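Local coordinates for esterase (uncultured bacterium pCosCE1, PDB 7ATL), which hydrolyses carboxylic esters and also shows promiscuous acyltransferase activity, as a family VIII carboxylesterase built on the serine beta-lactamase fold, at residues I3-L8 with H35-Y40; K10-V15 with R377-G382; S64-P69 with Y343-F348; G318-E323 with L337-V342. One frame throughout, in Å; residues are numbered along the deposited sequence.

Contact 1 (I3-L8 with H35-Y40); sequences IADQSL and HGRVIY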
loop_
_atom_site.group_PDB
_atom_site.type_symbol
_atom_site.label_atom_id
_atom_site.label_comp_id
_atom_site.label_asym_id
_atom_site.label_seq_id
_atom_site.Cartn_x
_atom_site.Cartn_y
_atom_site.Cartn_z
ATOM N N ILE A 3 22.615 11.610 21.746
ATOM C CA ILE A 3 21.480 12.161 22.548
ATOM C C ILE A 3 20.305 12.465 21.597
ATOM O O ILE A 3 19.154 12.323 22.060
ATOM C CB ILE A 3 21.877 13.392 23.411
ATOM C CG1 ILE A 3 22.449 14.545 22.572
ATOM C CG2 ILE A 3 22.810 12.995 24.550
ATOM C CD1 ILE A 3 21.419 15.537 22.018
ATOM N N ALA A 4 20.562 12.891 20.344
ATOM C CA ALA A 4 19.508 13.261 19.358
ATOM C C ALA A 4 18.702 12.001 19.025
ATOM O O ALA A 4 17.465 12.094 19.002
ATOM C CB ALA A 4 20.079 13.910 18.114
ATOM N N ASP A 5 19.383 10.856 18.877
ATOM C CA ASP A 5 18.771 9.526 18.597
ATOM C C ASP A 5 17.902 9.047 19.778
ATOM O O ASP A 5 16.813 8.479 19.511
ATOM C CB ASP A 5 19.840 8.500 18.198
ATOM C CG ASP A 5 20.341 8.639 16.759
ATOM O OD1 ASP A 5 19.836 9.556 16.016
ATOM O OD2 ASP A 5 21.224 7.825 16.378
ATOM N N GLN A 6 18.326 9.247 21.032
ATOM C CA GLN A 6 17.521 8.824 22.222
ATOM C C GLN A 6 16.504 9.918 22.568
ATOM O O GLN A 6 15.539 9.630 23.271
ATOM C CB GLN A 6 18.398 8.460 23.422
ATOM C CG GLN A 6 19.264 9.607 23.903
ATOM C CD GLN A 6 20.110 9.209 25.085
ATOM O OE1 GLN A 6 20.087 9.844 26.139
ATOM N NE2 GLN A 6 20.858 8.132 24.914
ATOM N N SER A 7 16.723 11.130 22.080
ATOM C CA SER A 7 15.744 12.239 22.139
ATOM C C SER A 7 14.539 11.908 21.237
ATOM O O SER A 7 13.398 12.224 21.600
ATOM C CB SER A 7 16.414 13.505 21.711
ATOM O OG SER A 7 15.872 14.586 22.421
ATOM N N LEU A 8 14.818 11.303 20.079
ATOM C CA LEU A 8 13.825 10.852 19.078
ATOM C C LEU A 8 13.021 9.699 19.679
ATOM O O LEU A 8 11.766 9.790 19.721
ATOM C CB LEU A 8 14.595 10.412 17.830
ATOM C CG LEU A 8 13.764 9.801 16.706
ATOM C CD1 LEU A 8 13.280 10.876 15.750
ATOM C CD2 LEU A 8 14.585 8.768 15.962
ATOM N N HIS A 35 20.012 7.746 6.489
ATOM C CA HIS A 35 21.085 7.257 5.588
ATOM C C HIS A 35 21.197 5.724 5.677
ATOM O O HIS A 35 22.328 5.217 5.571
ATOM C CB HIS A 35 22.407 7.948 5.940
ATOM C CG HIS A 35 22.468 9.343 5.444
ATOM N ND1 HIS A 35 22.555 9.638 4.064
ATOM C CD2 HIS A 35 22.463 10.520 6.114
ATOM C CE1 HIS A 35 22.609 10.944 3.917
ATOM N NE2 HIS A 35 22.556 11.509 5.169
ATOM N N GLY A 36 20.075 5.007 5.854
ATOM C CA GLY A 36 20.010 3.537 5.718
ATOM C C GLY A 36 20.231 2.812 7.020
ATOM O O GLY A 36 20.169 1.610 7.011
ATOM N N ARG A 37 20.533 3.512 8.101
ATOM C CA ARG A 37 20.848 2.884 9.405
ATOM C C ARG A 37 19.597 3.021 10.263
ATOM O O ARG A 37 19.037 4.139 10.333
ATOM C CB ARG A 37 22.067 3.551 10.057
ATOM C CG ARG A 37 22.331 3.133 11.499
ATOM C CD ARG A 37 23.712 3.588 11.979
ATOM N NE ARG A 37 23.612 4.874 12.635
ATOM C CZ ARG A 37 23.116 5.050 13.852
ATOM N NH1 ARG A 37 22.706 4.014 14.557
ATOM N NH2 ARG A 37 23.026 6.257 14.370
ATOM N N VAL A 38 19.171 1.926 10.877
ATOM C CA VAL A 38 17.998 1.921 11.788
ATOM C C VAL A 38 18.393 2.748 13.021
ATOM O O VAL A 38 19.196 2.278 13.813
ATOM C CB VAL A 38 17.588 0.463 12.096
ATOM C CG1 VAL A 38 16.633 0.340 13.278
ATOM C CG2 VAL A 38 17.012 -0.239 10.880
ATOM N N ILE A 39 17.889 3.973 13.150
ATOM C CA ILE A 39 18.120 4.838 14.344
ATOM C C ILE A 39 17.030 4.588 15.400
ATOM O O ILE A 39 17.264 4.931 16.553
ATOM C CB ILE A 39 18.211 6.326 13.951
ATOM C CG1 ILE A 39 16.889 6.856 13.389
ATOM C CG2 ILE A 39 19.350 6.571 12.973
ATOM C CD1 ILE A 39 16.767 8.359 13.384
ATOM N N TYR A 40 15.878 4.023 15.046
ATOM C CA TYR A 40 14.788 3.693 16.005
ATOM C C TYR A 40 13.999 2.467 15.514
ATOM O O TYR A 40 13.612 2.435 14.332
ATOM C CB TYR A 40 13.867 4.900 16.196
ATOM C CG TYR A 40 12.678 4.649 17.087
ATOM C CD1 TYR A 40 12.765 4.833 18.456
ATOM C CD2 TYR A 40 11.459 4.220 16.574
ATOM C CE1 TYR A 40 11.676 4.623 19.292
ATOM C CE2 TYR A 40 10.358 3.989 17.396
ATOM C CZ TYR A 40 10.469 4.194 18.765
ATOM O OH TYR A 40 9.415 3.985 19.602
#

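Contact 2 (K10-V15 with R377-G382); sequences KRVQGV and RDAVYG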
loop_
_atom_site.group_PDB
_atom_site.type_symbol
_atom_site.label_atom_id
_atom_site.label_comp_id
_atom_site.label_asym_id
_atom_site.label_seq_id
_atom_site.Cartn_x
_atom_site.Cartn_y
_atom_site.Cartn_z
ATOM N N LYS A 10 12.542 9.026 22.696
ATOM C CA LYS A 10 11.674 9.687 23.704
ATOM C C LYS A 10 10.357 10.065 23.009
ATOM O O LYS A 10 9.319 9.515 23.404
ATOM C CB LYS A 10 12.430 10.876 24.329
ATOM C CG LYS A 10 11.751 11.637 25.472
ATOM C CD LYS A 10 11.212 10.777 26.618
ATOM C CE LYS A 10 12.210 9.796 27.207
ATOM N NZ LYS A 10 13.304 10.475 27.941
ATOM N N ARG A 11 10.414 10.930 21.986
ATOM C CA ARG A 11 9.230 11.578 21.349
ATOM C C ARG A 11 8.321 10.510 20.731
ATOM O O ARG A 11 7.089 10.551 20.972
ATOM C CB ARG A 11 9.669 12.581 20.275
ATOM C CG ARG A 11 10.330 13.845 20.808
ATOM C CD ARG A 11 10.525 14.893 19.728
ATOM N NE ARG A 11 11.346 14.437 18.597
ATOM C CZ ARG A 11 12.683 14.414 18.542
ATOM N NH1 ARG A 11 13.420 14.806 19.568
ATOM N NH2 ARG A 11 13.288 13.973 17.452
ATOM N N VAL A 12 8.917 9.573 19.990
ATOM C CA VAL A 12 8.193 8.535 19.201
ATOM C C VAL A 12 7.508 7.561 20.166
ATOM O O VAL A 12 6.269 7.404 20.053
ATOM C CB VAL A 12 9.138 7.811 18.229
ATOM C CG1 VAL A 12 8.470 6.618 17.572
ATOM C CG2 VAL A 12 9.664 8.775 17.183
ATOM N N GLN A 13 8.279 6.951 21.070
ATOM C CA GLN A 13 7.774 6.125 22.198
ATOM C C GLN A 13 6.584 6.831 22.873
ATOM O O GLN A 13 5.553 6.168 23.142
ATOM C CB GLN A 13 8.896 5.912 23.210
ATOM C CG GLN A 13 8.548 4.908 24.292
ATOM C CD GLN A 13 8.353 3.554 23.658
ATOM O OE1 GLN A 13 9.142 3.140 22.810
ATOM N NE2 GLN A 13 7.288 2.867 24.045
ATOM N N GLY A 14 6.717 8.135 23.145
ATOM C CA GLY A 14 5.677 8.936 23.815
ATOM C C GLY A 14 4.382 8.902 23.036
ATOM O O GLY A 14 3.338 8.695 23.655
ATOM N N VAL A 15 4.463 9.083 21.713
ATOM C CA VAL A 15 3.280 9.144 20.805
ATOM C C VAL A 15 2.589 7.774 20.784
ATOM O O VAL A 15 1.353 7.752 20.775
ATOM C CB VAL A 15 3.660 9.626 19.387
ATOM C CG1 VAL A 15 2.540 9.394 18.382
ATOM C CG2 VAL A 15 4.055 11.100 19.377
ATOM N N ARG A 377 5.001 11.114 12.492
ATOM C CA ARG A 377 5.670 11.959 11.479
ATOM C C ARG A 377 6.341 13.119 12.223
ATOM O O ARG A 377 7.578 13.282 12.118
ATOM C CB ARG A 377 4.651 12.433 10.437
ATOM C CG ARG A 377 5.202 13.474 9.471
ATOM C CD ARG A 377 4.141 14.316 8.790
ATOM N NE ARG A 377 3.390 15.145 9.714
ATOM C CZ ARG A 377 2.399 15.969 9.372
ATOM N NH1 ARG A 377 2.021 16.095 8.110
ATOM N NH2 ARG A 377 1.790 16.665 10.315
ATOM N N ASP A 378 5.544 13.859 12.985
ATOM C CA ASP A 378 5.990 15.002 13.825
ATOM C C ASP A 378 7.118 14.570 14.791
ATOM O O ASP A 378 8.133 15.293 14.886
ATOM C CB ASP A 378 4.769 15.623 14.503
ATOM C CG ASP A 378 3.900 16.392 13.528
ATOM O OD1 ASP A 378 4.162 16.291 12.303
ATOM O OD2 ASP A 378 3.003 17.100 13.992
ATOM N N ALA A 379 6.998 13.428 15.461
ATOM C CA ALA A 379 8.042 12.936 16.387
ATOM C C ALA A 379 9.356 12.715 15.628
ATOM O O ALA A 379 10.406 12.903 16.238
ATOM C CB ALA A 379 7.605 11.674 17.092
ATOM N N VAL A 380 9.321 12.313 14.357
ATOM C CA VAL A 380 10.572 12.036 13.592
ATOM C C VAL A 380 11.327 13.356 13.370
ATOM O O VAL A 380 12.544 13.376 13.587
ATOM C CB VAL A 380 10.278 11.289 12.280
ATOM C CG1 VAL A 380 11.517 11.151 11.408
ATOM C CG2 VAL A 380 9.686 9.916 12.563
ATOM N N TYR A 381 10.625 14.432 13.026
ATOM C CA TYR A 381 11.230 15.743 12.684
ATOM C C TYR A 381 11.330 16.680 13.923
ATOM O O TYR A 381 11.821 17.809 13.751
ATOM C CB TYR A 381 10.438 16.389 11.535
ATOM C CG TYR A 381 10.472 15.682 10.195
ATOM C CD1 TYR A 381 9.495 14.773 9.825
ATOM C CD2 TYR A 381 11.443 15.975 9.260
ATOM C CE1 TYR A 381 9.511 14.145 8.587
ATOM C CE2 TYR A 381 11.472 15.364 8.017
ATOM C CZ TYR A 381 10.500 14.445 7.662
ATOM O OH TYR A 381 10.535 13.859 6.422
ATOM N N GLY A 382 10.869 16.282 15.121
ATOM C CA GLY A 382 11.064 17.032 16.388
ATOM C C GLY A 382 10.634 18.491 16.312
ATOM O O GLY A 382 9.553 18.767 15.810
#

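Contact 3 (S64-P69 with Y343-F348); sequences SSVSKP and YGHSWF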
loop_
_atom_site.group_PDB
_atom_site.type_symbol
_atom_site.label_atom_id
_atom_site.label_comp_id
_atom_site.label_asym_id
_atom_site.label_seq_id
_atom_site.Cartn_x
_atom_site.Cartn_y
_atom_site.Cartn_z
ATOM N N SER A 64 -2.625 -4.647 3.296
ATOM C CA SER A 64 -3.574 -3.967 2.353
ATOM C C SER A 64 -2.767 -3.176 1.306
ATOM O O SER A 64 -1.920 -3.807 0.649
ATOM C CB SER A 64 -4.643 -3.142 3.072
ATOM O OG SER A 64 -4.087 -2.265 4.051
ATOM N N SER A 65 -2.934 -1.857 1.179
ATOM C CA SER A 65 -2.298 -1.082 0.077
ATOM C C SER A 65 -0.780 -0.956 0.241
ATOM O O SER A 65 -0.137 -0.498 -0.699
ATOM C CB SER A 65 -2.913 0.248 -0.087
ATOM O OG SER A 65 -4.222 0.120 -0.614
ATOM N N VAL A 66 -0.194 -1.405 1.343
ATOM C CA VAL A 66 1.289 -1.480 1.411
ATOM C C VAL A 66 1.765 -2.548 0.425
ATOM O O VAL A 66 2.960 -2.547 0.117
ATOM C CB VAL A 66 1.819 -1.681 2.842
ATOM C CG1 VAL A 66 3.336 -1.803 2.872
ATOM C CG2 VAL A 66 1.355 -0.545 3.729
ATOM N N SER A 67 0.855 -3.339 -0.132
ATOM C CA SER A 67 1.111 -4.280 -1.262
ATOM C C SER A 67 1.555 -3.519 -2.531
ATOM O O SER A 67 2.343 -4.069 -3.328
ATOM C CB SER A 67 -0.122 -5.151 -1.556
ATOM O OG SER A 67 -0.635 -5.814 -0.395
ATOM N N LYS A 68 1.051 -2.310 -2.748
ATOM C CA LYS A 68 1.234 -1.552 -4.020
ATOM C C LYS A 68 2.703 -1.223 -4.304
ATOM O O LYS A 68 3.188 -1.461 -5.416
ATOM C CB LYS A 68 0.340 -0.309 -3.981
ATOM C CG LYS A 68 -1.128 -0.677 -4.065
ATOM C CD LYS A 68 -2.056 0.482 -4.052
ATOM C CE LYS A 68 -3.440 0.069 -4.534
ATOM N NZ LYS A 68 -4.238 -0.568 -3.456
ATOM N N PRO A 69 3.461 -0.590 -3.376
ATOM C CA PRO A 69 4.854 -0.246 -3.660
ATOM C C PRO A 69 5.710 -1.494 -3.924
ATOM O O PRO A 69 6.576 -1.416 -4.775
ATOM C CB PRO A 69 5.319 0.568 -2.454
ATOM C CG PRO A 69 4.307 0.268 -1.397
ATOM C CD PRO A 69 3.008 -0.037 -2.101
ATOM N N TYR A 343 -5.599 -1.350 6.738
ATOM C CA TYR A 343 -5.479 -2.190 7.971
ATOM C C TYR A 343 -4.820 -1.392 9.108
ATOM O O TYR A 343 -4.981 -1.782 10.275
ATOM C CB TYR A 343 -4.766 -3.524 7.705
ATOM C CG TYR A 343 -5.685 -4.634 7.253
ATOM C CD1 TYR A 343 -6.694 -5.099 8.085
ATOM C CD2 TYR A 343 -5.548 -5.235 6.012
ATOM C CE1 TYR A 343 -7.543 -6.124 7.694
ATOM C CE2 TYR A 343 -6.379 -6.267 5.608
ATOM C CZ TYR A 343 -7.376 -6.713 6.455
ATOM O OH TYR A 343 -8.213 -7.715 6.087
ATOM N N GLY A 344 -4.046 -0.353 8.771
ATOM C CA GLY A 344 -3.628 0.693 9.723
ATOM C C GLY A 344 -2.168 1.067 9.566
ATOM O O GLY A 344 -1.481 1.050 10.570
ATOM N N HIS A 345 -1.705 1.424 8.368
ATOM C CA HIS A 345 -0.249 1.624 8.103
ATOM C C HIS A 345 0.010 2.979 7.440
ATOM O O HIS A 345 -0.915 3.513 6.759
ATOM C CB HIS A 345 0.370 0.501 7.267
ATOM C CG HIS A 345 -0.079 -0.881 7.615
ATOM N ND1 HIS A 345 -0.108 -1.358 8.909
ATOM C CD2 HIS A 345 -0.509 -1.896 6.819
ATOM C CE1 HIS A 345 -0.520 -2.615 8.890
ATOM N NE2 HIS A 345 -0.790 -2.966 7.615
ATOM N N SER A 346 1.209 3.520 7.689
ATOM C CA SER A 346 1.808 4.656 6.945
ATOM C C SER A 346 3.282 4.343 6.670
ATOM O O SER A 346 3.865 3.529 7.387
ATOM C CB SER A 346 1.617 5.981 7.646
ATOM O OG SER A 346 2.214 5.976 8.925
ATOM N N TRP A 347 3.820 4.899 5.597
ATOM C CA TRP A 347 5.268 4.835 5.304
ATOM C C TRP A 347 5.637 6.032 4.426
ATOM O O TRP A 347 4.762 6.568 3.733
ATOM C CB TRP A 347 5.649 3.496 4.659
ATOM C CG TRP A 347 5.028 3.297 3.313
ATOM C CD1 TRP A 347 3.879 2.619 3.046
ATOM C CD2 TRP A 347 5.499 3.818 2.052
ATOM N NE1 TRP A 347 3.618 2.658 1.708
ATOM C CE2 TRP A 347 4.580 3.400 1.068
ATOM C CE3 TRP A 347 6.601 4.582 1.650
ATOM C CZ2 TRP A 347 4.722 3.731 -0.287
ATOM C CZ3 TRP A 347 6.745 4.895 0.312
ATOM C CH2 TRP A 347 5.822 4.472 -0.643
ATOM N N PHE A 348 6.886 6.465 4.506
ATOM C CA PHE A 348 7.420 7.550 3.655
ATOM C C PHE A 348 8.936 7.500 3.738
ATOM O O PHE A 348 9.474 7.027 4.751
ATOM C CB PHE A 348 6.850 8.923 4.046
ATOM C CG PHE A 348 7.213 9.451 5.416
ATOM C CD1 PHE A 348 8.413 10.117 5.633
ATOM C CD2 PHE A 348 6.335 9.323 6.486
ATOM C CE1 PHE A 348 8.727 10.627 6.887
ATOM C CE2 PHE A 348 6.653 9.833 7.737
ATOM C CZ PHE A 348 7.847 10.479 7.937
HETATM O O HOH W 1 1.184 1.664 0.496
#

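Contact 4 (G318-E323 with L337-V342); sequences GGAVLE and LQWGGV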
loop_
_atom_site.group_PDB
_atom_site.type_symbol
_atom_site.label_atom_id
_atom_site.label_comp_id
_atom_site.label_asym_id
_atom_site.label_seq_id
_atom_site.Cartn_x
_atom_site.Cartn_y
_atom_site.Cartn_z
ATOM N N GLY A 318 4.295 4.228 -7.065
ATOM C CA GLY A 318 4.421 3.545 -5.760
ATOM C C GLY A 318 3.830 4.320 -4.588
ATOM O O GLY A 318 3.579 3.699 -3.557
ATOM N N GLY A 319 3.607 5.627 -4.724
ATOM C CA GLY A 319 2.905 6.415 -3.689
ATOM C C GLY A 319 2.765 7.873 -4.077
ATOM O O GLY A 319 3.047 8.192 -5.217
ATOM N N ALA A 320 2.328 8.703 -3.136
ATOM C CA ALA A 320 2.063 10.145 -3.323
ATOM C C ALA A 320 3.387 10.915 -3.216
ATOM O O ALA A 320 4.265 10.512 -2.403
ATOM C CB ALA A 320 1.064 10.645 -2.301
ATOM N N VAL A 321 3.510 11.977 -4.016
ATOM C CA VAL A 321 4.718 12.824 -4.115
ATOM C C VAL A 321 4.351 14.176 -3.536
ATOM O O VAL A 321 3.366 14.742 -4.008
ATOM C CB VAL A 321 5.177 12.966 -5.571
ATOM C CG1 VAL A 321 6.246 14.056 -5.723
ATOM C CG2 VAL A 321 5.646 11.631 -6.128
ATOM N N LEU A 322 5.134 14.662 -2.579
ATOM C CA LEU A 322 4.947 16.001 -1.979
ATOM C C LEU A 322 5.556 17.019 -2.936
ATOM O O LEU A 322 6.762 16.924 -3.204
ATOM C CB LEU A 322 5.643 16.014 -0.620
ATOM C CG LEU A 322 5.467 17.287 0.192
ATOM C CD1 LEU A 322 3.991 17.573 0.392
ATOM C CD2 LEU A 322 6.175 17.172 1.534
ATOM N N GLU A 323 4.744 17.903 -3.500
ATOM C CA GLU A 323 5.218 19.025 -4.360
ATOM C C GLU A 323 5.334 20.313 -3.519
ATOM O O GLU A 323 6.216 21.102 -3.821
ATOM C CB GLU A 323 4.272 19.233 -5.544
ATOM C CG GLU A 323 4.291 18.128 -6.593
ATOM C CD GLU A 323 4.283 18.646 -8.026
ATOM O OE1 GLU A 323 5.377 18.920 -8.521
ATOM O OE2 GLU A 323 3.192 18.796 -8.640
ATOM N N LEU A 337 8.061 10.609 -0.769
ATOM C CA LEU A 337 7.159 9.568 -1.305
ATOM C C LEU A 337 6.463 8.947 -0.102
ATOM O O LEU A 337 7.175 8.574 0.836
ATOM C CB LEU A 337 7.971 8.529 -2.082
ATOM C CG LEU A 337 7.143 7.555 -2.919
ATOM C CD1 LEU A 337 6.532 8.273 -4.117
ATOM C CD2 LEU A 337 7.984 6.366 -3.369
ATOM N N GLN A 338 5.134 8.853 -0.123
ATOM C CA GLN A 338 4.346 8.361 1.032
ATOM C C GLN A 338 3.116 7.616 0.544
ATOM O O GLN A 338 2.523 8.038 -0.445
ATOM C CB GLN A 338 3.875 9.537 1.883
ATOM C CG GLN A 338 2.924 9.155 3.016
ATOM C CD GLN A 338 2.695 10.354 3.897
ATOM O OE1 GLN A 338 3.533 10.721 4.693
ATOM N NE2 GLN A 338 1.559 11.003 3.744
ATOM N N TRP A 339 2.717 6.594 1.280
ATOM C CA TRP A 339 1.368 5.989 1.170
ATOM C C TRP A 339 1.099 5.198 2.450
ATOM O O TRP A 339 1.929 5.312 3.384
ATOM C CB TRP A 339 1.291 5.141 -0.104
ATOM C CG TRP A 339 -0.078 5.063 -0.685
ATOM C CD1 TRP A 339 -0.800 3.933 -0.880
ATOM C CD2 TRP A 339 -0.889 6.155 -1.140
ATOM N NE1 TRP A 339 -2.014 4.240 -1.411
ATOM C CE2 TRP A 339 -2.108 5.599 -1.571
ATOM C CE3 TRP A 339 -0.718 7.542 -1.232
ATOM C CZ2 TRP A 339 -3.146 6.385 -2.080
ATOM C CZ3 TRP A 339 -1.742 8.320 -1.732
ATOM C CH2 TRP A 339 -2.938 7.743 -2.155
ATOM N N GLY A 340 -0.017 4.472 2.515
ATOM C CA GLY A 340 -0.431 3.731 3.723
ATOM C C GLY A 340 -1.165 2.439 3.393
ATOM O O GLY A 340 -0.909 1.868 2.294
ATOM N N GLY A 341 -2.062 2.027 4.305
ATOM C CA GLY A 341 -2.888 0.805 4.212
ATOM C C GLY A 341 -4.093 0.874 5.126
ATOM O O GLY A 341 -3.934 1.237 6.300
ATOM N N VAL A 342 -5.267 0.500 4.639
ATOM C CA VAL A 342 -6.509 0.590 5.456
ATOM C C VAL A 342 -6.356 -0.254 6.722
ATOM O O VAL A 342 -6.966 0.118 7.703
ATOM C CB VAL A 342 -7.769 0.174 4.683
ATOM C CG1 VAL A 342 -7.964 1.012 3.434
ATOM C CG2 VAL A 342 -7.759 -1.304 4.334
#

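Contact 1 (I3-L8 with H35-Y40)
Arg-37, at the start of strand 37-44, reaches across to the first turns of helix 3-21, where its NH2 donates to OD2 of Asp-5 at 3.1 Å. This salt bridge uses one nitrogen and one oxygen. The donor meets OD2 nearly along the C-O bond direction, the N-H...O angle is 138°, and the carboxylate and guanidinium planes stand 45° apart, so the two groups do not form a flat, two-pronged pair. The arginine chain runs extended to CD and then bends, which brings the guanidinium over the branch of the next residue but one. CG2 of Ile-39 lies against one face of the guanidinium, offset toward the rim, and 4.1 Å from OD2 of Asp-5. The other branch of Ile-39 takes the position between the backbone N and the carbonyl carbon (chi1 65°), and CD1 meets CD2 of Leu-8 at 3.4 Å, the two side chains crossing at about a right angle. Tyr-40 follows with its CB alone, 3.9 Å from the same CD2. Two consecutive residues can serve one leucine here because Ile-39 and Tyr-40 form a classic beta bulge opposite Ile-32. The ring of Tyr-40 passes on to Ala-9 and Val-12 further along the helix. Helix 3-21 therefore rests on the bulged outermost strand 37-44, which is paired in turn with strand 27-34.

Contact 2 (K10-V15 with R377-G382)
Arg-11 lays its side chain over Gly-382, whose CA sits against one face of the guanidinium and comes within 3.4 Å of NE. The chain bends at chi3 (-59°), which turns the guanidinium edge to the end of helix 372-381. There NE donates to O of Ala-379 at 3.0 Å, with an N-H...O angle of 158° and the oxygen close to the guanidinium plane. NH2 adds a weak second bond to this oxygen at 3.3 Å, so one carbonyl is shared by two N-H groups. Deeper in the interface the contact is apolar. CB of Ala-379 points into helix 3-21 and meets CG2 of Val-12 at 3.6 Å, CB of Arg-11 at 3.9 Å and, more loosely, CG2 of Val-15. This small residue at the crossing point suits the axis separation of 8.5 Å, the segments running nearly antiparallel at 166°. The first and last helices of the chain thus pack side by side, as in serine beta-lactamases and their esterase relatives. Both lean on the central sheet, Val-12 touching Val-30 and Ile-32, Val-380 touching Ile-355 and Val-357. The carbonyl bound by Arg-11 belongs to the final turn of its helix, where the bonding within the segment is weak; a cation placed there probably offsets the partial negative charge of that helix end.

Contact 3 (S64-P69 with Y343-F348)
Ser-64 and Tyr-343 make the direct polar link, the backbone N of Tyr-343 donating to OG of Ser-64 at 3.2 Å in an almost straight bond (177°). The hydroxyl lies between its own backbone N and carbonyl carbon (chi1 50°), the position from which it faces that N-H. A second polar link runs through a water, which donates to O of Ser-65 at 2.8 Å and accepts from NE1 of Trp-347 at 2.9 Å, lying in the plane of the indole. The turn itself is tied by O of Ser-64, which accepts from both N and OG of Ser-67, the latter at 2.6 Å. His-345, next to Gly-344 in a classic bulge opposite Gly-341, turns its NE2 to O of Arg-62 and its ND1 to N of Thr-361. Turn and helix start together carry Ser-65 and Lys-68 in an SxxK pattern, as in serine beta-lactamases and family VIII esterases, where the serine is the nucleophile; Ser-65 probably has that role here. NZ of Lys-68 is held by Tyr-123, Tyr-171 and O of Gly-264. Apolar contacts complete the join. CB of Ser-64 rests near CD2 of Tyr-343, and CG2 of Val-66 reaches CB of His-345 at 3.8 Å and the edge of the Trp-347 ring at CD1. The side chains of Pro-69 and Trp-347 run past each other in opposite directions, CG of the proline lying 3.7 Å from CZ2 of the tryptophan.

Contact 4 (G318-E323 with L337-V342)
Ala-320 and Gln-338 form the hydrogen-bonded pair of an antiparallel strand pairing, which joins strand 320-322 to strand 337-341 toward one end of the central sheet. N of Ala-320 donates to O of Gln-338 at 2.8 Å, and N of Gln-338 returns the bond to O of Ala-320 at 3.0 Å. The latter oxygen also draws a CA-H...O contact from Leu-337, whose CA is 3.2 Å away. One step on, Val-321 and Leu-337 make the non-hydrogen-bonded pair, CG2 of the valine lying 4.0 Å from CD1 of the leucine. CD1 of Leu-337 also lies 3.7 Å from O of Gly-319. Just before strand 320-322 the chains stay close, and CA of Gly-319 lies 4.1 Å from CB of Trp-339. With CG swung nearly opposite the backbone N (chi1 -151°), the indole presents the edge of its six-membered ring to Ala-320, CZ3 of Trp-339 being 3.7 Å from CB of the alanine. Its NE1 bonds to OH of Tyr-171, while Phe-315 meets the ring edge-to-face. Both ends of the Gln-338 amide are engaged too, by Gln-309 and Gln-332. Backbone bonding thus fixes the strand that carries Trp-339. This tryptophan probably borders the putative active site directly, and it is also tied to it through Tyr-171, itself bonded to OG of Ser-65.

The four contacts fall into two pairs along one antiparallel sheet. Contacts 1 and 2, with centres 11 Å apart, share helix 3-21, and their segments alternate along the chain; they bring the first and last helices together against the sheet, near its edge strand 37-44. Contacts 3 and 4, 9 Å apart by centres, use the neighbouring, consecutive strands 337-341 and 345-350. Contacts 2 and 3, about 20 Å apart by centres, still meet where Tyr-381 touches Phe-348. Contact 1 closes before contact 3 opens, contact 4 is nested within contact 3, and contact 3 within contact 2, so the chain closes at its ends outside the segments that build the probable catalytic region.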